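PDB 1VYD: cytochrome c2 from Rhodobacter capsulatus, which carries electrons through its covalently bound heme c, serving as donor to the oxidised bacteriochlorophyll in bacterial photophosphorylation. Local coordinates for residues I72-Y75 and A81-K84. The protein carries 1 engineered substitution. Sequence-based numbering, arbitrary orientation.
Sequences IATY and AFLK. With HEM (protoporphyrin IX containing Fe), chain C.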
loop_
_atom_site.group_PDB
_atom_site.type_symbol
_atom_site.label_atom_id
_atom_site.label_comp_id
_atom_site.label_asym_id
_atom_site.label_seq_id
_atom_site.Cartn_x
_atom_site.Cartn_y
_atom_site.Cartn_z
ATOM N N ILE A 72 -5.867 3.636 1.928
ATOM C CA ILE A 72 -5.248 2.314 1.841
ATOM C C ILE A 72 -6.304 1.224 1.972
ATOM O O ILE A 72 -6.342 0.282 1.158
ATOM C CB ILE A 72 -4.137 2.154 2.914
ATOM C CG1 ILE A 72 -3.016 3.132 2.476
ATOM C CG2 ILE A 72 -3.685 0.698 2.946
ATOM C CD1 ILE A 72 -1.856 3.170 3.434
ATOM N N ALA A 73 -7.162 1.376 3.011
ATOM C CA ALA A 73 -8.301 0.482 3.238
ATOM C C ALA A 73 -9.171 0.280 2.015
ATOM O O ALA A 73 -9.600 -0.851 1.802
ATOM C CB ALA A 73 -9.328 1.085 4.240
ATOM N N THR A 74 -9.446 1.322 1.228
ATOM C CA THR A 74 -10.294 1.106 0.031
ATOM C C THR A 74 -9.489 0.538 -1.112
ATOM O O THR A 74 -9.981 -0.182 -1.983
ATOM C CB THR A 74 -10.873 2.456 -0.460
ATOM O OG1 THR A 74 -11.649 3.100 0.579
ATOM C CG2 THR A 74 -11.778 2.267 -1.653
ATOM N N TYR A 75 -8.225 0.998 -1.268
ATOM C CA TYR A 75 -7.428 0.539 -2.426
ATOM C C TYR A 75 -7.188 -0.961 -2.384
ATOM O O TYR A 75 -7.235 -1.630 -3.392
ATOM C CB TYR A 75 -6.064 1.204 -2.412
ATOM C CG TYR A 75 -4.981 0.564 -3.271
ATOM C CD1 TYR A 75 -4.917 0.717 -4.659
ATOM C CD2 TYR A 75 -3.941 -0.126 -2.654
ATOM C CE1 TYR A 75 -3.839 0.270 -5.399
ATOM C CE2 TYR A 75 -2.845 -0.557 -3.359
ATOM C CZ TYR A 75 -2.833 -0.394 -4.742
ATOM O OH TYR A 75 -1.723 -0.852 -5.443
ATOM N N ALA A 81 -10.000 -1.139 -9.185
ATOM C CA ALA A 81 -11.188 -0.227 -9.262
ATOM C C ALA A 81 -10.838 1.119 -8.671
ATOM O O ALA A 81 -11.230 2.222 -9.055
ATOM C CB ALA A 81 -12.363 -0.832 -8.485
ATOM N N PHE A 82 -10.006 1.111 -7.599
ATOM C CA PHE A 82 -9.591 2.340 -6.964
ATOM C C PHE A 82 -8.928 3.250 -7.986
ATOM O O PHE A 82 -9.221 4.442 -8.052
ATOM C CB PHE A 82 -8.595 1.996 -5.861
ATOM C CG PHE A 82 -8.145 3.215 -5.081
ATOM C CD1 PHE A 82 -8.947 3.677 -4.056
ATOM C CD2 PHE A 82 -6.959 3.840 -5.371
ATOM C CE1 PHE A 82 -8.546 4.775 -3.323
ATOM C CE2 PHE A 82 -6.553 4.947 -4.654
ATOM C CZ PHE A 82 -7.335 5.400 -3.638
ATOM N N LEU A 83 -7.972 2.651 -8.704
ATOM C CA LEU A 83 -7.201 3.456 -9.651
ATOM C C LEU A 83 -8.116 4.039 -10.727
ATOM O O LEU A 83 -7.999 5.259 -10.963
ATOM C CB LEU A 83 -6.005 2.654 -10.160
ATOM C CG LEU A 83 -4.960 2.370 -9.062
ATOM C CD1 LEU A 83 -3.843 1.429 -9.555
ATOM C CD2 LEU A 83 -4.285 3.635 -8.511
ATOM N N LYS A 84 -8.996 3.218 -11.318
ATOM C CA LYS A 84 -9.930 3.737 -12.338
ATOM C C LYS A 84 -10.737 4.944 -11.858
ATOM O O LYS A 84 -10.764 5.997 -12.521
ATOM C CB LYS A 84 -10.943 2.669 -12.797
ATOM C CG LYS A 84 -10.272 1.349 -13.130
ATOM C CD LYS A 84 -10.890 0.641 -14.318
ATOM C CE LYS A 84 -10.232 -0.726 -14.507
ATOM N NZ LYS A 84 -10.659 -1.502 -13.287
HETATM C CHA HEM C . 1.472 -1.523 -4.259
HETATM C CHB HEM C . -0.511 -2.278 0.128
HETATM C CHC HEM C . -0.850 -7.034 -0.888
HETATM C CHD HEM C . 1.886 -6.346 -4.865
HETATM C C1A HEM C . 0.884 -1.340 -3.011
HETATM C C2A HEM C . 0.665 -0.068 -2.354
HETATM C C3A HEM C . 0.115 -0.308 -1.184
HETATM C C4A HEM C . -0.038 -1.725 -1.053
HETATM C CMA HEM C . -0.358 0.567 0.001
HETATM C CAA HEM C . 1.065 1.300 -3.010
HETATM C CBA HEM C . 2.470 1.652 -2.584
HETATM C CGA HEM C . 3.089 2.938 -3.089
HETATM O O1A HEM C . 2.410 3.734 -3.800
HETATM O O2A HEM C . 4.320 3.011 -2.858
HETATM C C1B HEM C . -0.741 -3.639 0.173
HETATM C C2B HEM C . -1.415 -4.275 1.279
HETATM C C3B HEM C . -1.531 -5.569 0.950
HETATM C C4B HEM C . -0.893 -5.798 -0.305
HETATM C CMB HEM C . -1.867 -3.540 2.587
HETATM C CAB HEM C . -2.274 -6.700 1.705
HETATM C CBB HEM C . -3.587 -6.491 2.094
HETATM C C1C HEM C . -0.121 -7.231 -2.056
HETATM C C2C HEM C . 0.140 -8.543 -2.633
HETATM C C3C HEM C . 0.857 -8.354 -3.722
HETATM C C4C HEM C . 1.106 -6.930 -3.872
HETATM C CMC HEM C . -0.356 -9.833 -1.955
HETATM C CAC HEM C . 1.317 -9.360 -4.798
HETATM C CBC HEM C . 0.603 -10.480 -5.146
HETATM C C1D HEM C . 2.037 -4.978 -5.009
HETATM C C2D HEM C . 2.600 -4.349 -6.174
HETATM C C3D HEM C . 2.487 -3.018 -6.004
HETATM C C4D HEM C . 1.792 -2.778 -4.762
HETATM C CMD HEM C . 3.244 -5.143 -7.322
HETATM C CAD HEM C . 2.865 -1.883 -6.951
HETATM C CBD HEM C . 1.554 -1.499 -7.728
HETATM C CGD HEM C . 1.731 -0.984 -9.128
HETATM O O1D HEM C . 0.652 -0.951 -9.770
HETATM O O2D HEM C . 2.880 -0.789 -9.637
HETATM N NA HEM C . 0.449 -2.325 -2.190
HETATM N NB HEM C . -0.390 -4.578 -0.748
HETATM N NC HEM C . 0.467 -6.258 -2.835
HETATM N ND HEM C . 1.514 -4.005 -4.163
HETATM FE FE HEM C . 0.502 -4.292 -2.500
#
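The ring of Tyr75 turns its edge toward a face of the Phe82 ring. The pair is an offset edge-to-face stack, with centroids 5.7 Å apart and planes at 78°. On that same face of Phe82 lies Tyr75 CB, 4.0 Å from the ring centroid and almost on the normal, a CH-pi contact. The methyl CG2 of Thr74 meets the Phe82 edge, 4.0 Å from Phe82 CD1. At the edge of the Tyr75 ring sit Leu83 CD1, 4.3 Å from Tyr75 CE1, and heme C4A, in plane. Heme C3A approaches obliquely, 3.7 Å from Tyr75 CE2. The closest ring atoms are Tyr75 CD1 and Phe82 CD2, 3.8 Å apart. With chi1 at -177°, the Phe82 side chain extends away from its own backbone N and sets CG and CD1 against Tyr75 CA. No hydrogen bond joins the two segments; the contact is apolar and largely buried. Tyr75 OH lies 3.5 Å from heme CHA, and the side chain touches Met96, an axial ligand of the iron. Trp67 meets the Tyr75 ring, and Phe65 touches Phe82. The contact joins consecutive helices 69-77 and 79-87 of the cytochrome c fold, which probably flank the heme on its methionine side, as in relatives.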